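Local coordinates for protein muconate cycloisomerase (Azorhizobium caulinodans, PDB 3MY9) that belongs to the enolase superfamily, in the mandelate racemase / muconate lactonizing enzyme family, and carries magnesium in a barrel domain joined to an N-terminal capping domain, at residues Val8-Ile13 and Glu41-Asp46; Lys85-Leu90 and Ala111-Leu116; Phe14-Pro19 and Arg37-Val42. All blocks are in the same frame, centred on the assembly; numbering follows the deposited sequence.

Interaction 1: residues Val8-Ile13 and Glu41-Asp46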
loop_
_atom_site.group_PDB
_atom_site.type_symbol
_atom_site.label_atom_id
_atom_site.label_comp_id
_atom_site.label_asym_id
_atom_site.label_seq_id
_atom_site.Cartn_x
_atom_site.Cartn_y
_atom_site.Cartn_z
ATOM N N VAL A 8 -36.699 26.324 25.582
ATOM C CA VAL A 8 -35.881 27.244 26.351
ATOM C C VAL A 8 -36.535 28.628 26.345
ATOM O O VAL A 8 -36.959 29.120 25.291
ATOM C CB VAL A 8 -34.478 27.383 25.768
ATOM C CG1 VAL A 8 -33.752 28.555 26.411
ATOM C CG2 VAL A 8 -33.676 26.068 25.937
ATOM N N GLU A 9 -36.598 29.247 27.524
ATOM C CA GLU A 9 -37.225 30.561 27.698
ATOM C C GLU A 9 -36.215 31.674 28.004
ATOM O O GLU A 9 -36.395 32.803 27.543
ATOM C CB GLU A 9 -38.291 30.500 28.792
ATOM C CG GLU A 9 -39.292 31.654 28.747
ATOM C CD GLU A 9 -40.359 31.525 29.811
ATOM O OE1 GLU A 9 -40.094 30.836 30.823
ATOM O OE2 GLU A 9 -41.457 32.098 29.645
ATOM N N ARG A 10 -35.181 31.383 28.789
ATOM C CA ARG A 10 -34.108 32.354 29.029
ATOM C C ARG A 10 -32.826 31.706 29.501
ATOM O O ARG A 10 -32.834 30.590 30.016
ATOM C CB ARG A 10 -34.527 33.392 30.067
ATOM C CG ARG A 10 -34.837 32.829 31.445
ATOM C CD ARG A 10 -35.115 33.951 32.437
ATOM N NE ARG A 10 -35.626 33.448 33.711
ATOM C CZ ARG A 10 -36.881 33.047 33.934
ATOM N NH1 ARG A 10 -37.794 33.064 32.967
ATOM N NH2 ARG A 10 -37.228 32.614 35.143
ATOM N N ILE A 11 -31.725 32.425 29.332
ATOM C CA ILE A 11 -30.458 32.012 29.908
ATOM C C ILE A 11 -29.844 33.132 30.742
ATOM O O ILE A 11 -30.211 34.305 30.608
ATOM C CB ILE A 11 -29.449 31.538 28.833
ATOM C CG1 ILE A 11 -29.018 32.687 27.919
ATOM C CG2 ILE A 11 -30.045 30.389 28.017
ATOM C CD1 ILE A 11 -28.001 32.277 26.878
ATOM N N ARG A 12 -28.953 32.727 31.639
ATOM C CA ARG A 12 -28.023 33.612 32.317
ATOM C C ARG A 12 -26.633 33.014 32.151
ATOM O O ARG A 12 -26.430 31.822 32.400
ATOM C CB ARG A 12 -28.334 33.706 33.808
ATOM C CG ARG A 12 -29.758 34.083 34.168
ATOM C CD ARG A 12 -29.787 34.716 35.547
ATOM N NE ARG A 12 -31.081 34.594 36.217
ATOM C CZ ARG A 12 -31.347 33.803 37.263
ATOM N NH1 ARG A 12 -30.416 33.017 37.808
ATOM N NH2 ARG A 12 -32.578 33.810 37.785
ATOM N N ILE A 13 -25.686 33.831 31.708
ATOM C CA ILE A 13 -24.296 33.413 31.593
ATOM C C ILE A 13 -23.530 34.107 32.714
ATOM O O ILE A 13 -23.655 35.328 32.892
ATOM C CB ILE A 13 -23.703 33.806 30.231
ATOM C CG1 ILE A 13 -24.556 33.233 29.091
ATOM C CG2 ILE A 13 -22.260 33.315 30.111
ATOM C CD1 ILE A 13 -24.355 33.933 27.764
ATOM N N GLU A 41 -26.819 29.037 32.924
ATOM C CA GLU A 41 -28.051 28.553 33.506
ATOM C C GLU A 41 -29.140 28.693 32.461
ATOM O O GLU A 41 -29.413 29.797 31.985
ATOM C CB GLU A 41 -28.428 29.368 34.755
ATOM C CG GLU A 41 -29.684 28.861 35.479
ATOM C CD GLU A 41 -30.383 29.943 36.307
ATOM O OE1 GLU A 41 -30.473 31.095 35.835
ATOM O OE2 GLU A 41 -30.865 29.635 37.422
ATOM N N VAL A 42 -29.779 27.584 32.120
ATOM C CA VAL A 42 -30.884 27.627 31.171
ATOM C C VAL A 42 -32.185 27.325 31.885
ATOM O O VAL A 42 -32.221 26.495 32.788
ATOM C CB VAL A 42 -30.655 26.651 30.009
ATOM C CG1 VAL A 42 -31.754 26.833 28.955
ATOM C CG2 VAL A 42 -29.294 26.895 29.406
ATOM N N THR A 43 -33.244 28.030 31.495
ATOM C CA THR A 43 -34.542 27.898 32.136
ATOM C C THR A 43 -35.639 27.674 31.099
ATOM O O THR A 43 -35.775 28.454 30.168
ATOM C CB THR A 43 -34.868 29.155 32.968
ATOM O OG1 THR A 43 -33.724 29.517 33.765
ATOM C CG2 THR A 43 -36.087 28.909 33.856
ATOM N N SER A 44 -36.422 26.612 31.264
ATOM C CA SER A 44 -37.483 26.283 30.308
ATOM C C SER A 44 -38.743 27.110 30.518
ATOM O O SER A 44 -38.924 27.735 31.567
ATOM C CB SER A 44 -37.876 24.816 30.429
ATOM O OG SER A 44 -38.612 24.617 31.626
ATOM N N ALA A 45 -39.632 27.065 29.523
ATOM C CA ALA A 45 -40.944 27.735 29.586
ATOM C C ALA A 45 -41.857 27.160 30.670
ATOM O O ALA A 45 -42.813 27.820 31.086
ATOM C CB ALA A 45 -41.651 27.671 28.223
ATOM N N ASP A 46 -41.577 25.930 31.110
ATOM C CA ASP A 46 -42.303 25.313 32.239
ATOM C C ASP A 46 -41.473 25.272 33.565
ATOM O O ASP A 46 -41.747 24.515 34.555
ATOM C CB ASP A 46 -42.762 23.898 31.862
ATOM C CG ASP A 46 -41.608 22.934 31.693
ATOM O OD1 ASP A 46 -41.783 21.723 31.935
ATOM O OD2 ASP A 46 -40.506 23.387 31.334
#

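Interaction 2: residues Lys85-Leu90 and Ala111-Leu116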
loop_
_atom_site.group_PDB
_atom_site.type_symbol
_atom_site.label_atom_id
_atom_site.label_comp_id
_atom_site.label_asym_id
_atom_site.label_seq_id
_atom_site.Cartn_x
_atom_site.Cartn_y
_atom_site.Cartn_z
ATOM N N LYS A 85 -36.204 18.790 23.990
ATOM C CA LYS A 85 -36.132 17.391 23.539
ATOM C C LYS A 85 -35.279 17.212 22.289
ATOM O O LYS A 85 -34.951 16.079 21.958
ATOM C CB LYS A 85 -37.516 16.841 23.165
ATOM C CG LYS A 85 -38.504 16.574 24.270
ATOM C CD LYS A 85 -39.979 16.581 23.701
ATOM C CE LYS A 85 -40.458 15.183 23.301
ATOM N NZ LYS A 85 -41.905 15.019 23.133
ATOM N N ARG A 86 -34.927 18.279 21.571
ATOM C CA ARG A 86 -34.130 18.130 20.328
ATOM C C ARG A 86 -32.697 18.610 20.468
ATOM O O ARG A 86 -32.258 19.500 19.748
ATOM C CB ARG A 86 -34.786 18.844 19.150
ATOM C CG ARG A 86 -36.145 18.308 18.826
ATOM C CD ARG A 86 -36.641 18.823 17.461
ATOM N NE ARG A 86 -37.938 18.247 17.147
ATOM C CZ ARG A 86 -38.370 17.963 15.922
ATOM N NH1 ARG A 86 -39.571 17.431 15.779
ATOM N NH2 ARG A 86 -37.623 18.211 14.834
ATOM N N VAL A 87 -31.962 17.960 21.355
ATOM C CA VAL A 87 -30.590 18.323 21.652
ATOM C C VAL A 87 -29.628 18.155 20.452
ATOM O O VAL A 87 -28.857 19.063 20.132
ATOM C CB VAL A 87 -30.091 17.503 22.850
ATOM C CG1 VAL A 87 -28.677 17.904 23.219
ATOM C CG2 VAL A 87 -31.083 17.701 24.049
ATOM N N ARG A 88 -29.682 16.996 19.792
ATOM C CA ARG A 88 -28.818 16.748 18.643
ATOM C C ARG A 88 -29.109 17.728 17.525
ATOM O O ARG A 88 -28.196 18.134 16.813
ATOM C CB ARG A 88 -28.932 15.313 18.118
ATOM C CG ARG A 88 -27.649 14.852 17.394
ATOM C CD ARG A 88 -27.814 13.508 16.686
ATOM N NE ARG A 88 -28.320 12.425 17.550
ATOM C CZ ARG A 88 -27.564 11.588 18.236
ATOM N NH1 ARG A 88 -26.252 11.713 18.228
ATOM N NH2 ARG A 88 -28.126 10.627 18.962
ATOM N N GLU A 89 -30.379 18.095 17.360
ATOM C CA GLU A 89 -30.775 19.058 16.335
ATOM C C GLU A 89 -30.173 20.431 16.623
ATOM O O GLU A 89 -29.735 21.120 15.705
ATOM C CB GLU A 89 -32.299 19.183 16.245
ATOM C CG GLU A 89 -32.789 20.107 15.115
ATOM C CD GLU A 89 -34.303 20.307 15.136
ATOM O OE1 GLU A 89 -34.998 19.811 14.220
ATOM O OE2 GLU A 89 -34.799 20.960 16.081
ATOM N N LEU A 90 -30.206 20.852 17.889
ATOM C CA LEU A 90 -29.636 22.151 18.277
ATOM C C LEU A 90 -28.121 22.120 18.106
ATOM O O LEU A 90 -27.562 23.100 17.644
ATOM C CB LEU A 90 -29.989 22.542 19.727
ATOM C CG LEU A 90 -29.497 23.934 20.203
ATOM C CD1 LEU A 90 -30.236 25.041 19.479
ATOM C CD2 LEU A 90 -29.646 24.121 21.735
ATOM N N ALA A 111 -26.706 21.503 29.834
ATOM C CA ALA A 111 -27.833 22.153 30.481
ATOM C C ALA A 111 -29.179 21.635 29.954
ATOM O O ALA A 111 -30.109 21.421 30.726
ATOM C CB ALA A 111 -27.726 23.659 30.309
ATOM N N LEU A 112 -29.282 21.424 28.644
ATOM C CA LEU A 112 -30.548 20.933 28.062
ATOM C C LEU A 112 -30.834 19.509 28.507
ATOM O O LEU A 112 -31.991 19.155 28.724
ATOM C CB LEU A 112 -30.527 20.969 26.527
ATOM C CG LEU A 112 -31.079 22.216 25.860
ATOM C CD1 LEU A 112 -30.527 23.478 26.483
ATOM C CD2 LEU A 112 -30.740 22.123 24.375
ATOM N N LEU A 113 -29.786 18.694 28.608
ATOM C CA LEU A 113 -29.919 17.336 29.120
ATOM C C LEU A 113 -30.246 17.322 30.621
ATOM O O LEU A 113 -30.998 16.458 31.075
ATOM C CB LEU A 113 -28.658 16.506 28.814
ATOM C CG LEU A 113 -28.328 16.324 27.331
ATOM C CD1 LEU A 113 -27.035 15.504 27.069
ATOM C CD2 LEU A 113 -29.517 15.688 26.593
ATOM N N ASP A 114 -29.707 18.290 31.376
ATOM C CA ASP A 114 -30.044 18.485 32.794
ATOM C C ASP A 114 -31.559 18.758 32.938
ATOM O O ASP A 114 -32.253 18.086 33.697
ATOM C CB ASP A 114 -29.220 19.653 33.352
ATOM C CG ASP A 114 -29.174 19.702 34.889
ATOM O OD1 ASP A 114 -29.415 18.681 35.579
ATOM O OD2 ASP A 114 -28.837 20.788 35.403
ATOM N N ILE A 115 -32.061 19.714 32.154
ATOM C CA ILE A 115 -33.477 20.049 32.150
ATOM C C ILE A 115 -34.336 18.861 31.736
ATOM O O ILE A 115 -35.273 18.500 32.430
ATOM C CB ILE A 115 -33.794 21.219 31.206
ATOM C CG1 ILE A 115 -33.196 22.532 31.717
ATOM C CG2 ILE A 115 -35.286 21.385 31.067
ATOM C CD1 ILE A 115 -33.516 23.727 30.794
ATOM N N LEU A 116 -34.008 18.259 30.596
ATOM C CA LEU A 116 -34.752 17.097 30.078
ATOM C C LEU A 116 -34.807 15.969 31.104
ATOM O O LEU A 116 -35.856 15.356 31.321
ATOM C CB LEU A 116 -34.099 16.589 28.791
ATOM C CG LEU A 116 -34.795 15.457 28.048
ATOM C CD1 LEU A 116 -36.247 15.812 27.712
ATOM C CD2 LEU A 116 -33.997 15.126 26.753
#

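Interaction 3: residues Phe14-Pro19 and Arg37-Val42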
loop_
_atom_site.group_PDB
_atom_site.type_symbol
_atom_site.label_atom_id
_atom_site.label_comp_id
_atom_site.label_asym_id
_atom_site.label_seq_id
_atom_site.Cartn_x
_atom_site.Cartn_y
_atom_site.Cartn_z
ATOM N N PHE A 14 -22.763 33.328 33.479
ATOM C CA PHE A 14 -21.999 33.854 34.609
ATOM C C PHE A 14 -20.518 33.625 34.396
ATOM O O PHE A 14 -20.095 32.493 34.126
ATOM C CB PHE A 14 -22.401 33.159 35.905
ATOM C CG PHE A 14 -23.823 33.385 36.307
ATOM C CD1 PHE A 14 -24.155 34.418 37.173
ATOM C CD2 PHE A 14 -24.833 32.560 35.841
ATOM C CE1 PHE A 14 -25.461 34.622 37.565
ATOM C CE2 PHE A 14 -26.152 32.768 36.227
ATOM C CZ PHE A 14 -26.460 33.796 37.093
ATOM N N LEU A 15 -19.732 34.690 34.503
ATOM C CA LEU A 15 -18.286 34.556 34.617
ATOM C C LEU A 15 -18.013 34.588 36.115
ATOM O O LEU A 15 -18.336 35.581 36.778
ATOM C CB LEU A 15 -17.555 35.697 33.892
ATOM C CG LEU A 15 -16.070 35.468 33.568
ATOM C CD1 LEU A 15 -15.461 36.649 32.801
ATOM C CD2 LEU A 15 -15.282 35.206 34.835
ATOM N N VAL A 16 -17.451 33.502 36.648
ATOM C CA VAL A 16 -17.156 33.408 38.082
ATOM C C VAL A 16 -15.678 33.169 38.320
ATOM O O VAL A 16 -14.988 32.589 37.480
ATOM C CB VAL A 16 -17.930 32.261 38.773
ATOM C CG1 VAL A 16 -19.414 32.471 38.642
ATOM C CG2 VAL A 16 -17.531 30.911 38.198
ATOM N N GLU A 17 -15.207 33.621 39.477
ATOM C CA GLU A 17 -13.864 33.326 39.949
ATOM C C GLU A 17 -14.037 32.270 41.038
ATOM O O GLU A 17 -14.956 32.368 41.845
ATOM C CB GLU A 17 -13.211 34.593 40.516
ATOM C CG GLU A 17 -11.715 34.710 40.236
ATOM C CD GLU A 17 -11.027 35.813 41.048
ATOM O OE1 GLU A 17 -9.784 35.926 40.966
ATOM O OE2 GLU A 17 -11.715 36.562 41.772
ATOM N N SER A 18 -13.171 31.261 41.055
ATOM C CA SER A 18 -13.219 30.217 42.084
ATOM C C SER A 18 -11.837 30.003 42.693
ATOM O O SER A 18 -10.834 30.076 41.979
ATOM C CB SER A 18 -13.740 28.902 41.497
ATOM O OG SER A 18 -15.127 28.987 41.233
ATOM N N PRO A 19 -11.774 29.734 44.011
ATOM C CA PRO A 19 -10.465 29.591 44.634
ATOM C C PRO A 19 -9.887 28.185 44.496
ATOM O O PRO A 19 -10.629 27.199 44.492
ATOM C CB PRO A 19 -10.734 29.935 46.108
ATOM C CG PRO A 19 -12.190 29.684 46.330
ATOM C CD PRO A 19 -12.866 29.533 44.981
ATOM N N ARG A 37 -14.326 30.679 35.551
ATOM C CA ARG A 37 -15.178 29.639 34.987
ATOM C C ARG A 37 -16.432 30.251 34.371
ATOM O O ARG A 37 -17.001 31.197 34.907
ATOM C CB ARG A 37 -15.580 28.645 36.085
ATOM C CG ARG A 37 -14.402 27.984 36.835
ATOM C CD ARG A 37 -14.832 27.474 38.196
ATOM N NE ARG A 37 -15.905 26.495 38.085
ATOM C CZ ARG A 37 -16.672 26.077 39.091
ATOM N NH1 ARG A 37 -16.501 26.546 40.323
ATOM N NH2 ARG A 37 -17.622 25.171 38.856
ATOM N N VAL A 38 -16.858 29.702 33.239
ATOM C CA VAL A 38 -18.078 30.148 32.565
ATOM C C VAL A 38 -19.187 29.155 32.896
ATOM O O VAL A 38 -19.101 27.969 32.533
ATOM C CB VAL A 38 -17.910 30.190 31.020
ATOM C CG1 VAL A 38 -18.940 31.126 30.398
ATOM C CG2 VAL A 38 -16.487 30.599 30.626
ATOM N N LEU A 39 -20.210 29.630 33.591
ATOM C CA LEU A 39 -21.368 28.823 33.926
ATOM C C LEU A 39 -22.587 29.385 33.207
ATOM O O LEU A 39 -22.756 30.601 33.102
ATOM C CB LEU A 39 -21.601 28.815 35.431
ATOM C CG LEU A 39 -20.357 28.767 36.302
ATOM C CD1 LEU A 39 -20.744 29.060 37.741
ATOM C CD2 LEU A 39 -19.635 27.427 36.158
ATOM N N LEU A 40 -23.424 28.485 32.711
ATOM C CA LEU A 40 -24.618 28.828 31.956
ATOM C C LEU A 40 -25.803 28.227 32.679
ATOM O O LEU A 40 -25.795 27.044 33.008
ATOM C CB LEU A 40 -24.522 28.232 30.544
ATOM C CG LEU A 40 -25.768 28.250 29.647
ATOM C CD1 LEU A 40 -25.967 29.618 29.012
ATOM C CD2 LEU A 40 -25.650 27.158 28.566
ATOM N N GLU A 41 -26.819 29.037 32.924
ATOM C CA GLU A 41 -28.051 28.553 33.506
ATOM C C GLU A 41 -29.140 28.693 32.461
ATOM O O GLU A 41 -29.413 29.797 31.985
ATOM C CB GLU A 41 -28.428 29.368 34.755
ATOM C CG GLU A 41 -29.684 28.861 35.479
ATOM C CD GLU A 41 -30.383 29.943 36.307
ATOM O OE1 GLU A 41 -30.473 31.095 35.835
ATOM O OE2 GLU A 41 -30.865 29.635 37.422
ATOM N N VAL A 42 -29.779 27.584 32.120
ATOM C CA VAL A 42 -30.884 27.627 31.171
ATOM C C VAL A 42 -32.185 27.325 31.885
ATOM O O VAL A 42 -32.221 26.495 32.788
ATOM C CB VAL A 42 -30.655 26.651 30.009
ATOM C CG1 VAL A 42 -31.754 26.833 28.955
ATOM C CG2 VAL A 42 -29.294 26.895 29.406
#

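Interaction 1: residues Val8-Ile13 and Glu41-Asp46
Glu-41 OE1 lies over one face of the Arg-12 guanidinium, 2.8 Å from Arg-12 NH1, and the carboxylate plane is turned 48° from that of the guanidinium. The oxygen sits well off the guanidinium plane with no N-H aimed at it, so charge alone makes this salt bridge. The two chains run side by side and point the same way; with CG anti to its backbone N (chi1 -177°), Glu-41 extends along the Arg-12 chain to the charged end. Next along this face, Thr-43 CG2 lies above the Arg-10 guanidinium, toward its rim, 4.1 Å from Arg-10 NH2.

On the other face of the sheet the contact is apolar. Val-42 CG1 meets Val-8 CG2 at 3.7 Å, while Val-42 CG2 lies beside Ile-11 CG2. Helix 102-120 covers Val-42 here through Ala-111 and Ile-115.

The backbones pair antiparallel. Arg-12 and Glu-41 exchange two hydrogen bonds, and Thr-43 N binds Arg-10 O. Thr-43 O takes two donors, Glu-9 N at 2.9 Å and Arg-10 N at 3.3 Å, both in its carbonyl plane. Glu-9 is the extra residue, and the register slips by one between the Arg-10/Thr-43 and Val-8/Ser-44 pairs. Two consecutive residues facing one across an antiparallel pair make a classic beta bulge, here in the sheet of the enolase-type N-terminal domain.

Interaction 2: residues Lys85-Leu90 and Ala111-Leu116
Val-87 meets two consecutive leucines of the facing helix, Leu-112 and Leu-113, and has more surface buried by the contact than any other residue of the two segments. Its CG2 does most of the touching: it comes within 3.6 Å of Leu-113 CD2 and 4.1 Å of Leu-112 CB. Val-87 CG1 also reaches Leu-113 CD2, so that one leucine methyl is met by both branches of the valine. The Leu-113 side chain crosses that of Val-87 obliquely, and it is CD2, at its end, that closes on the valine. Leu-112 slides past Val-87 in the opposite direction, which leaves its CB beside the valine while its tip travels on to Leu-90.

That tip makes the tightest meeting here: Leu-112 CD2 and Leu-90 CD2 stand 3.5 Å apart, closer than usual for two methyl carbons, their side chains crossing at about a right angle. With CG anti to the backbone N (chi1 -177°), the Leu-90 side chain reaches toward helix 102-120, and chi2 (68°) sets which branch, CD2, meets Leu-112.

These are the first turn of helix 87-97 and the middle of helix 102-120, consecutive helices of the N-terminal domain, joined here by aliphatic side chains with no hydrogen bond between the two segments. Helix 102-120 has the strand pair 8-21/35-44 on another side.

Leu-116, third in buried surface after Val-87 and Leu-112, takes part where the chain enters helix 87-97. Its CD1 touches Lys-85 CG at 4.2 Å, so it is the aliphatic part of the lysine that packs. Leu-116 also touches Leu-122 of the second subunit, and Arg-86 forms a salt bridge with Asp-134 of that subunit.

Interaction 3: residues Phe14-Pro19 and Arg37-Val42
A regular antiparallel ladder joins Phe-14, Leu-15 and Val-16 to Leu-39, Val-38 and Arg-37, in the order given. Phe-14/Leu-39 and Val-16/Arg-37 are hydrogen-bonded pairs, each with two backbone N-H...O bonds; Phe-14 N to Leu-39 O is 2.8 Å, and Val-16 N to Arg-37 O 2.9 Å. Leu-15/Val-38 is the non-hydrogen-bonded pair between them. There the alpha carbon of Val-38 makes a C-H...O contact with Phe-14 O.

On the face holding Phe-14, Val-16, Arg-37 and Leu-39, Val-16 CG2 touches two residues of the facing strand. It stands between the backbone N and the carbonyl carbon (chi1 -60°), which brings it to 3.7 Å from both Arg-37 CB and Leu-39 CD1. The Phe-14 ring has Leu-39 O at its edge, in plane, and Glu-41 CB also lies near that edge.

In the sheet of this enolase-type N-terminal domain, strand 35-44 is flanked by strands 8-21 and 49-54, and Arg-37 has side-chain partners in both. Its chain bends at chi3, and Arg-37 NH1 donates to Ser-18 OG at 2.9 Å, with the oxygen at the edge of the guanidinium and only 14° off its plane; the N-H...O angle is 153°. Two carboxylates add to the grip: Arg-37 NE pairs with Glu-53 and NH1 also with Asp-337, so this buried cation is probably well compensated. On the opposite face, Val-38 and Leu-15 both touch Phe-68 of helix 64-79.

From the N terminus, strand 8-21 runs out through segment 8-13 and then 14-19, and strand 35-44 comes back beside it. Interaction 3 closes the inner part of this hairpin and interaction 1 the outer, so 14-19/37-42 nests inside 8-13/41-46, and the two share Glu-41 and Val-42. Ile-13 joins them further by packing on Val-38 and Leu-40. Interaction 2 opens only after both have closed, and ties the start of helix 87-97 to helix 102-120. It meets the hairpin directly: Leu-112 touches Val-8, and Ala-111 packs on Val-42. Together the three contacts bind sheet and helices within one N-terminal domain.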